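Local coordinates for intracellular protein transport protein USO1 (Saccharomyces cerevisiae S288c, PDB 6LSU) that is required for protein transport from the endoplasmic reticulum to the Golgi complex, the chain here being the globular head of a homodimeric, coiled-coil tether, at residues M202-P205 with I206-E209; F298-D301 with Q302-V305; P320-T323 with V324-K327; V418-F421 with D422-V425. One frame throughout, in Å; residues are numbered along the deposited sequence.

Interaction 1: M202-P205 with I206-E209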
loop_
_atom_site.group_PDB
_atom_site.type_symbol
_atom_site.label_atom_id
_atom_site.label_comp_id
_atom_site.label_asym_id
_atom_site.label_seq_id
_atom_site.Cartn_x
_atom_site.Cartn_y
_atom_site.Cartn_z
ATOM N N MET A 202 -31.136 -19.120 -0.926
ATOM C CA MET A 202 -31.801 -19.357 0.372
ATOM C C MET A 202 -30.784 -20.006 1.306
ATOM O O MET A 202 -30.906 -19.813 2.522
ATOM C CB MET A 202 -33.009 -20.282 0.155
ATOM C CG MET A 202 -33.821 -19.939 -1.121
ATOM S SD MET A 202 -33.044 -20.403 -2.742
ATOM C CE MET A 202 -33.688 -19.145 -3.849
ATOM N N HIS A 203 -29.811 -20.716 0.736
ATOM C CA HIS A 203 -28.811 -21.536 1.468
ATOM C C HIS A 203 -27.454 -20.828 1.515
ATOM O O HIS A 203 -26.917 -20.516 0.447
ATOM C CB HIS A 203 -28.793 -22.933 0.860
ATOM C CG HIS A 203 -30.062 -23.680 1.123
ATOM N ND1 HIS A 203 -31.106 -23.741 0.195
ATOM C CD2 HIS A 203 -30.473 -24.381 2.209
ATOM C CE1 HIS A 203 -32.094 -24.455 0.700
ATOM N NE2 HIS A 203 -31.735 -24.856 1.940
ATOM N N GLU A 204 -26.955 -20.565 2.731
ATOM C CA GLU A 204 -25.847 -19.610 3.013
ATOM C C GLU A 204 -24.596 -20.077 2.271
ATOM O O GLU A 204 -23.957 -19.285 1.558
ATOM C CB GLU A 204 -25.614 -19.454 4.518
ATOM C CG GLU A 204 -25.222 -18.032 4.920
ATOM C CD GLU A 204 -25.364 -17.690 6.399
ATOM O OE1 GLU A 204 -24.628 -18.282 7.229
ATOM O OE2 GLU A 204 -26.215 -16.815 6.723
ATOM N N PRO A 205 -24.234 -21.374 2.325
ATOM C CA PRO A 205 -22.987 -21.826 1.699
ATOM C C PRO A 205 -23.002 -21.617 0.183
ATOM O O PRO A 205 -21.954 -21.479 -0.326
ATOM C CB PRO A 205 -22.881 -23.317 2.078
ATOM C CG PRO A 205 -23.803 -23.416 3.303
ATOM C CD PRO A 205 -24.958 -22.467 2.982
ATOM N N ILE A 206 -24.155 -21.566 -0.496
ATOM C CA ILE A 206 -24.174 -21.234 -1.946
ATOM C C ILE A 206 -23.824 -19.751 -2.086
ATOM O O ILE A 206 -23.093 -19.380 -3.006
ATOM C CB ILE A 206 -25.532 -21.590 -2.584
ATOM C CG1 ILE A 206 -25.699 -23.107 -2.678
ATOM C CG2 ILE A 206 -25.672 -20.915 -3.951
ATOM C CD1 ILE A 206 -27.117 -23.541 -2.914
ATOM N N ARG A 207 -24.398 -18.909 -1.230
ATOM C CA ARG A 207 -24.111 -17.457 -1.229
ATOM C C ARG A 207 -22.593 -17.270 -1.062
ATOM O O ARG A 207 -21.990 -16.674 -1.945
ATOM C CB ARG A 207 -24.923 -16.783 -0.125
ATOM C CG ARG A 207 -24.678 -15.289 -0.011
ATOM C CD ARG A 207 -25.063 -14.795 1.363
ATOM N NE ARG A 207 -24.164 -15.249 2.406
ATOM C CZ ARG A 207 -24.252 -14.868 3.684
ATOM N NH1 ARG A 207 -25.197 -14.010 4.041
ATOM N NH2 ARG A 207 -23.398 -15.297 4.604
ATOM N N ASP A 208 -22.009 -17.887 -0.039
ATOM C CA ASP A 208 -20.574 -17.776 0.343
ATOM C C ASP A 208 -19.706 -18.280 -0.813
ATOM O O ASP A 208 -18.818 -17.496 -1.312
ATOM C CB ASP A 208 -20.322 -18.527 1.648
ATOM C CG ASP A 208 -21.021 -17.945 2.879
ATOM O OD1 ASP A 208 -21.705 -16.913 2.787
ATOM O OD2 ASP A 208 -20.841 -18.549 3.951
ATOM N N GLU A 209 -19.993 -19.506 -1.297
ATOM C CA GLU A 209 -19.206 -20.074 -2.429
ATOM C C GLU A 209 -19.286 -19.183 -3.673
ATOM O O GLU A 209 -18.265 -19.057 -4.379
ATOM C CB GLU A 209 -19.648 -21.469 -2.818
ATOM C CG GLU A 209 -18.475 -22.297 -3.280
ATOM C CD GLU A 209 -17.422 -22.447 -2.192
ATOM O OE1 GLU A 209 -16.229 -22.653 -2.524
ATOM O OE2 GLU A 209 -17.821 -22.380 -1.011
HETATM O O HOH W 1 -19.874 -22.252 1.000
#
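Charge pairing dominates the contact of Glu-204 with Arg-207, one turn apart at the start of helix 204-218. The two side chains run alongside each other in the same direction, with carboxylate and guanidinium planes only 8° apart. Glu-204 CG lies over one guanidinium face, 3.3 Å from Arg-207 NH2. The salt bridge from Glu-204 OE2 to Arg-207 NH2 is long at 3.8 Å, and because the oxygen sits well out of the guanidinium plane it works through charge alone. The directed bonds go to Asp-208, whose OD1 is gripped in plane by both NE and NH2 of Arg-207, each at 3.0 Å; OD1 meets NH2 with its syn lone pair. Arg-207 NH2 also forms a salt bridge with Glu-244 of helix 233-244. A leucine in place of Arg-207 would probably leave the carboxylates of Glu-204, Asp-208 and Glu-244 close together without the cation that joins them.

Backbone bonds form the second group. His-203 occupies the N-cap, and its O receives weak bonds from Ile-206 N and Arg-207 N; regular helical bonding follows, with Asp-208 N 2.9 Å from Glu-204 O. A water donates to Pro-205 O and Glu-209 OE2, while Glu-209 OE1 is hydrogen-bonded to Ser-107 OG.

Apolar contact is slight: Ile-206 CD1 comes 4.2 Å from His-203 CB. Glu-204, Arg-207 and Asp-208 thus form a salt-bridge network over the N-capped first turn of a helix in the third armadillo repeat.

Interaction 2: F298-D301 with Q302-V305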
loop_
_atom_site.group_PDB
_atom_site.type_symbol
_atom_site.label_atom_id
_atom_site.label_comp_id
_atom_site.label_asym_id
_atom_site.label_seq_id
_atom_site.Cartn_x
_atom_site.Cartn_y
_atom_site.Cartn_z
ATOM N N PHE A 298 -12.366 -4.871 19.297
ATOM C CA PHE A 298 -11.415 -5.988 19.461
ATOM C C PHE A 298 -10.727 -6.247 18.125
ATOM O O PHE A 298 -11.381 -6.445 17.104
ATOM C CB PHE A 298 -12.087 -7.259 19.947
ATOM C CG PHE A 298 -11.099 -8.391 19.973
ATOM C CD1 PHE A 298 -10.035 -8.353 20.859
ATOM C CD2 PHE A 298 -11.186 -9.442 19.065
ATOM C CE1 PHE A 298 -9.112 -9.385 20.884
ATOM C CE2 PHE A 298 -10.230 -10.444 19.052
ATOM C CZ PHE A 298 -9.210 -10.422 19.977
ATOM N N TRP A 299 -9.405 -6.159 18.143
ATOM C CA TRP A 299 -8.545 -6.161 16.944
ATOM C C TRP A 299 -7.868 -7.529 16.886
ATOM O O TRP A 299 -7.523 -8.065 17.930
ATOM C CB TRP A 299 -7.561 -4.993 16.955
ATOM C CG TRP A 299 -8.162 -3.693 16.485
ATOM C CD1 TRP A 299 -8.422 -2.601 17.255
ATOM C CD2 TRP A 299 -8.569 -3.338 15.138
ATOM N NE1 TRP A 299 -8.925 -1.604 16.489
ATOM C CE2 TRP A 299 -9.077 -2.033 15.196
ATOM C CE3 TRP A 299 -8.613 -4.006 13.921
ATOM C CZ2 TRP A 299 -9.579 -1.364 14.075
ATOM C CZ3 TRP A 299 -9.115 -3.366 12.807
ATOM C CH2 TRP A 299 -9.596 -2.063 12.886
ATOM N N ASN A 300 -7.865 -8.117 15.687
ATOM C CA ASN A 300 -7.181 -9.372 15.327
ATOM C C ASN A 300 -6.834 -9.279 13.852
ATOM O O ASN A 300 -7.240 -8.299 13.232
ATOM C CB ASN A 300 -8.061 -10.573 15.626
ATOM C CG ASN A 300 -9.298 -10.678 14.752
ATOM O OD1 ASN A 300 -9.346 -10.213 13.593
ATOM N ND2 ASN A 300 -10.284 -11.378 15.276
ATOM N N ASP A 301 -6.105 -10.258 13.349
ATOM C CA ASP A 301 -5.484 -10.246 12.009
ATOM C C ASP A 301 -6.588 -10.170 10.954
ATOM O O ASP A 301 -6.450 -9.480 9.981
ATOM C CB ASP A 301 -4.604 -11.484 11.851
ATOM C CG ASP A 301 -3.253 -11.348 12.523
ATOM O OD1 ASP A 301 -2.663 -10.261 12.413
ATOM O OD2 ASP A 301 -2.817 -12.292 13.167
ATOM N N GLN A 302 -7.714 -10.824 11.175
ATOM C CA GLN A 302 -8.798 -10.820 10.173
ATOM C C GLN A 302 -9.403 -9.408 10.074
ATOM O O GLN A 302 -9.642 -8.896 8.896
ATOM C CB GLN A 302 -9.825 -11.884 10.505
ATOM C CG GLN A 302 -10.872 -12.046 9.422
ATOM C CD GLN A 302 -10.223 -12.318 8.085
ATOM O OE1 GLN A 302 -9.624 -13.359 7.893
ATOM N NE2 GLN A 302 -10.374 -11.429 7.111
ATOM N N ARG A 303 -9.674 -8.777 11.230
ATOM C CA ARG A 303 -10.343 -7.440 11.193
ATOM C C ARG A 303 -9.379 -6.392 10.644
ATOM O O ARG A 303 -9.832 -5.521 9.890
ATOM C CB ARG A 303 -10.828 -7.076 12.579
ATOM C CG ARG A 303 -11.775 -8.141 13.107
ATOM C CD ARG A 303 -12.036 -7.972 14.547
ATOM N NE ARG A 303 -13.060 -8.914 14.883
ATOM C CZ ARG A 303 -13.845 -8.817 15.917
ATOM N NH1 ARG A 303 -13.691 -7.821 16.759
ATOM N NH2 ARG A 303 -14.775 -9.724 16.076
ATOM N N ILE A 304 -8.084 -6.552 10.918
ATOM C CA ILE A 304 -7.003 -5.690 10.346
ATOM C C ILE A 304 -7.033 -5.764 8.821
ATOM O O ILE A 304 -7.023 -4.688 8.156
ATOM C CB ILE A 304 -5.612 -6.071 10.889
ATOM C CG1 ILE A 304 -5.515 -5.603 12.356
ATOM C CG2 ILE A 304 -4.481 -5.492 10.015
ATOM C CD1 ILE A 304 -4.295 -6.132 13.122
ATOM N N VAL A 305 -7.054 -6.996 8.289
ATOM C CA VAL A 305 -7.096 -7.246 6.822
ATOM C C VAL A 305 -8.409 -6.705 6.259
ATOM O O VAL A 305 -8.355 -6.142 5.193
ATOM C CB VAL A 305 -6.941 -8.739 6.500
ATOM C CG1 VAL A 305 -7.011 -9.009 4.975
ATOM C CG2 VAL A 305 -5.656 -9.314 7.064
#
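Arg-303 reaches back from the first turn of helix 301-317 to Phe-298, touching the loop before the helix along most of its length. Its CB lies near Asn-300 OD1, and CG comes closer to that oxygen, at 3.2 Å. With CG beside the backbone N (chi1 -58°) and the chain extended from there to NE, the side chain is carried past the Asn-300 amide toward the loop. CD meets Phe-298 O at 3.0 Å, and NE has Asn-300 ND2 as a neighbour. At the tip, NH1 donates to Phe-298 O at 2.7 Å, with an N-H...O angle of 148°. Phe-298 CD2 stands over one face of the guanidinium, and the ring is turned 74° against it. A methionine replacing Arg-303 would probably leave Phe-298 O without this donor and the loop less firmly held to the helix.

Asn-300 is the N-cap: its OD1 accepts from Arg-303 N at 2.8 Å, nearly in line with its own C=O. Beside it, Trp-299 CE3 packs on Ile-304 CG1 at 3.8 Å, while the indole NE1 bonds to Asn-349 O. Arg-303 therefore serves the loop twice, through its backbone N at the cap and through its guanidinium two residues earlier. The chemistry implies that a cationic side chain and helix-end N-H groups together satisfy carbonyl oxygens of the incoming chain.

Interaction 3: P320-T323 with V324-K327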
loop_
_atom_site.group_PDB
_atom_site.type_symbol
_atom_site.label_atom_id
_atom_site.label_comp_id
_atom_site.label_asym_id
_atom_site.label_seq_id
_atom_site.Cartn_x
_atom_site.Cartn_y
_atom_site.Cartn_z
ATOM N N PRO A 320 -3.763 8.336 -8.430
ATOM C CA PRO A 320 -3.269 9.535 -9.117
ATOM C C PRO A 320 -2.922 9.301 -10.597
ATOM O O PRO A 320 -2.459 8.207 -10.916
ATOM C CB PRO A 320 -2.002 9.918 -8.335
ATOM C CG PRO A 320 -1.578 8.638 -7.636
ATOM C CD PRO A 320 -2.861 7.880 -7.361
ATOM N N GLY A 321 -3.188 10.308 -11.447
ATOM C CA GLY A 321 -2.875 10.294 -12.889
ATOM C C GLY A 321 -4.079 9.972 -13.766
ATOM O O GLY A 321 -3.999 10.302 -14.965
ATOM N N ASN A 322 -5.131 9.325 -13.235
ATOM C CA ASN A 322 -6.414 9.093 -13.962
ATOM C C ASN A 322 -7.151 10.427 -14.077
ATOM O O ASN A 322 -6.937 11.297 -13.198
ATOM C CB ASN A 322 -7.343 8.088 -13.279
ATOM C CG ASN A 322 -6.674 6.762 -13.019
ATOM O OD1 ASN A 322 -5.460 6.640 -13.169
ATOM N ND2 ASN A 322 -7.456 5.776 -12.615
ATOM N N THR A 323 -7.992 10.573 -15.105
ATOM C CA THR A 323 -8.721 11.836 -15.414
ATOM C C THR A 323 -9.861 12.028 -14.400
ATOM O O THR A 323 -10.201 13.205 -14.123
ATOM C CB THR A 323 -9.181 11.883 -16.881
ATOM O OG1 THR A 323 -9.788 10.637 -17.230
ATOM C CG2 THR A 323 -8.044 12.169 -17.844
ATOM N N VAL A 324 -10.356 10.938 -13.795
ATOM C CA VAL A 324 -11.564 10.950 -12.911
ATOM C C VAL A 324 -11.183 11.233 -11.448
ATOM O O VAL A 324 -12.112 11.461 -10.627
ATOM C CB VAL A 324 -12.370 9.639 -13.008
ATOM C CG1 VAL A 324 -13.791 9.893 -13.476
ATOM C CG2 VAL A 324 -11.684 8.595 -13.865
ATOM N N THR A 325 -9.886 11.237 -11.139
ATOM C CA THR A 325 -9.340 11.343 -9.766
ATOM C C THR A 325 -9.973 12.530 -9.055
ATOM O O THR A 325 -10.529 12.342 -7.915
ATOM C CB THR A 325 -7.819 11.455 -9.793
ATOM O OG1 THR A 325 -7.400 10.242 -10.414
ATOM C CG2 THR A 325 -7.240 11.632 -8.408
ATOM N N THR A 326 -9.876 13.703 -9.672
ATOM C CA THR A 326 -10.433 14.924 -9.053
ATOM C C THR A 326 -11.895 14.663 -8.733
ATOM O O THR A 326 -12.274 14.965 -7.579
ATOM C CB THR A 326 -10.203 16.137 -9.929
ATOM O OG1 THR A 326 -8.779 16.151 -10.107
ATOM C CG2 THR A 326 -10.718 17.420 -9.296
ATOM N N LYS A 327 -12.649 14.106 -9.707
ATOM C CA LYS A 327 -14.093 13.856 -9.588
ATOM C C LYS A 327 -14.263 12.971 -8.356
ATOM O O LYS A 327 -15.026 13.370 -7.429
ATOM C CB LYS A 327 -14.659 13.291 -10.902
ATOM C CG LYS A 327 -16.181 13.186 -10.986
ATOM C CD LYS A 327 -16.708 11.756 -11.109
ATOM C CE LYS A 327 -18.215 11.659 -11.294
ATOM N NZ LYS A 327 -18.956 12.305 -10.179
HETATM O O HOH W 2 -8.320 14.305 -12.237
#
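Asn-322 and Thr-325 make a short-range polar contact on the surface, where the loop after helix 301-317 turns into helix 325-333, in the sixth armadillo repeat. Thr-325 OG1 stands 3.0 Å from Asn-322 O and 3.6 Å from Asn-322 CB. The hydroxyl is placed there by its first torsion (chi1 -61°), which sets OG1 beside its own backbone N and turns CG2 the other way. It is hydrogen-bonded to Glu-319 O, just before the segment, and Asn-322 O lies within reach of the same proton, so that second bond is not settled.

A water bridges the turn. It donates to Thr-323 O at 2.9 Å and weakly to Asn-322 O, and it accepts from Thr-326 N at 3.1 Å, thereby linking the end of the loop to an N-H of the first helical turn. Gly-321, with a positive phi of 100°, suits the bend: a beta carbon here would collide with the Pro-320 carbonyl oxygen, which is reason enough for a glycine. Facing the neighbouring helix, Val-324 and Asn-322 both touch Thr-268 of helix 268-276, which brings the turn against the preceding repeat.

The chemistry thus rests on carbonyl oxygens, one hydroxyl and one water, with solvent standing in where the backbone does not close a direct bond.

Interaction 4: V418-F421 with D422-V425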
loop_
_atom_site.group_PDB
_atom_site.type_symbol
_atom_site.label_atom_id
_atom_site.label_comp_id
_atom_site.label_asym_id
_atom_site.label_seq_id
_atom_site.Cartn_x
_atom_site.Cartn_y
_atom_site.Cartn_z
ATOM N N VAL A 418 6.492 5.342 20.615
ATOM C CA VAL A 418 5.028 5.005 20.605
ATOM C C VAL A 418 4.518 4.651 19.185
ATOM O O VAL A 418 3.688 3.688 19.084
ATOM C CB VAL A 418 4.167 6.107 21.249
ATOM C CG1 VAL A 418 4.610 7.509 20.828
ATOM C CG2 VAL A 418 2.679 5.868 20.956
ATOM N N HIS A 419 4.975 5.331 18.123
ATOM C CA HIS A 419 4.543 5.048 16.717
ATOM C C HIS A 419 5.653 4.430 15.862
ATOM O O HIS A 419 6.834 4.667 16.119
ATOM C CB HIS A 419 4.018 6.307 16.012
ATOM C CG HIS A 419 2.724 6.777 16.580
ATOM N ND1 HIS A 419 1.704 5.914 16.889
ATOM C CD2 HIS A 419 2.279 8.005 16.899
ATOM C CE1 HIS A 419 0.688 6.578 17.388
ATOM N NE2 HIS A 419 1.009 7.864 17.401
ATOM N N THR A 420 5.284 3.629 14.885
ATOM C CA THR A 420 6.253 2.939 14.014
ATOM C C THR A 420 6.828 3.942 12.995
ATOM O O THR A 420 6.275 5.023 12.691
ATOM C CB THR A 420 5.640 1.729 13.316
ATOM O OG1 THR A 420 4.656 2.275 12.433
ATOM C CG2 THR A 420 5.056 0.732 14.293
ATOM N N PHE A 421 7.956 3.593 12.455
ATOM C CA PHE A 421 8.608 4.420 11.431
ATOM C C PHE A 421 7.627 4.603 10.286
ATOM O O PHE A 421 7.506 5.742 9.860
ATOM C CB PHE A 421 9.936 3.794 11.002
ATOM C CG PHE A 421 10.705 4.580 9.976
ATOM C CD1 PHE A 421 11.253 5.819 10.299
ATOM C CD2 PHE A 421 10.803 4.132 8.674
ATOM C CE1 PHE A 421 11.949 6.565 9.353
ATOM C CE2 PHE A 421 11.482 4.867 7.718
ATOM C CZ PHE A 421 12.102 6.054 8.068
ATOM N N ASP A 422 6.945 3.544 9.865
ATOM C CA ASP A 422 5.944 3.527 8.760
ATOM C C ASP A 422 4.882 4.624 8.961
ATOM O O ASP A 422 4.668 5.379 8.010
ATOM C CB ASP A 422 5.365 2.124 8.580
ATOM C CG ASP A 422 6.288 1.200 7.788
ATOM O OD1 ASP A 422 7.412 1.644 7.385
ATOM O OD2 ASP A 422 5.872 0.056 7.553
ATOM N N THR A 423 4.292 4.733 10.163
ATOM C CA THR A 423 3.335 5.816 10.508
ATOM C C THR A 423 4.017 7.154 10.248
ATOM O O THR A 423 3.500 7.976 9.487
ATOM C CB THR A 423 2.812 5.681 11.940
ATOM O OG1 THR A 423 1.899 4.597 12.064
ATOM C CG2 THR A 423 2.078 6.899 12.457
ATOM N N ARG A 424 5.187 7.377 10.822
ATOM C CA ARG A 424 5.971 8.631 10.630
ATOM C C ARG A 424 6.197 8.914 9.149
ATOM O O ARG A 424 6.143 10.079 8.727
ATOM C CB ARG A 424 7.288 8.539 11.396
ATOM C CG ARG A 424 7.067 8.518 12.906
ATOM C CD ARG A 424 8.337 8.364 13.682
ATOM N NE ARG A 424 9.031 9.633 13.636
ATOM C CZ ARG A 424 10.324 9.826 13.895
ATOM N NH1 ARG A 424 11.100 8.814 14.243
ATOM N NH2 ARG A 424 10.819 11.046 13.847
ATOM N N VAL A 425 6.446 7.942 8.309
ATOM C CA VAL A 425 6.702 8.346 6.885
ATOM C C VAL A 425 5.355 8.560 6.185
ATOM O O VAL A 425 5.245 9.514 5.452
ATOM C CB VAL A 425 7.667 7.420 6.136
ATOM C CG1 VAL A 425 8.203 6.334 7.028
ATOM C CG2 VAL A 425 7.142 6.906 4.837
HETATM O O HOH W 3 2.034 3.572 14.840
#
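Phe-421 and Val-425 form the close-packed half of this contact, one turn apart at the beginning of helix 421-435. Val-425 CG1 stands over one face of the phenyl ring in a CH-pi contact, 3.9 Å from the ring centroid and 19° off the normal. It lies toward the rim, nearest Phe-421 CE2 at 3.7 Å. The ring is brought round to the valine because Phe-421 CG is anti to the backbone N (chi1 -179°), beside the carbonyl carbon. Between these same residues the backbone closes its turn, Val-425 N donating to Phe-421 O at 2.9 Å.

The polar half is looser and holds a water. Thr-420 is the N-cap, but its capping bond is weak: Thr-423 N lies 3.4 Å from Thr-420 OG1, although the bond is almost straight. The two threonine side chains cross at about a right angle. Their neighbour His-419 meets the methyl CG2 of Thr-423 through CB, at 4.1 Å. The water is hydrogen-bonded to His-419 ND1 and Thr-423 OG1, 3.1 Å and 3.0 Å away, and accepts from Thr-420 N, so it links His-419 and the N-cap residue to the Thr-423 hydroxyl in the first turn. The backbone bond from Arg-424 N to Thr-420 O continues the turn.

Among the surrounding elements, Phe-421 meets the ring of Phe-515 and Val-425 packs on Phe-519, both of helix 514-528, while Arg-424 NH2 bonds to Met-412 O of helix 404-414. Across the helix, Thr-423 touches Arg-355 and Pro-356 of helix 354-366.

How the interactions relate
All four contacts mark the start of a helix in the armadillo-type head, and they follow one another along the chain as interactions 1, 2, 3 and 4, in repeats 3, 5, 6 and 7. None touches another. Interactions 2 and 4 are the closest pair, with centres about 19 Å apart, and interactions 1 and 4 the most distant, at about 41 Å. Interactions 2 and 3 belong to consecutive helices, 301-317 and 325-333, yet their centres lie about 31 Å apart, as the chain runs the length of the first helix between them. The same local task, beginning a helix after a loop, is thus solved with different side chains along one superhelical head.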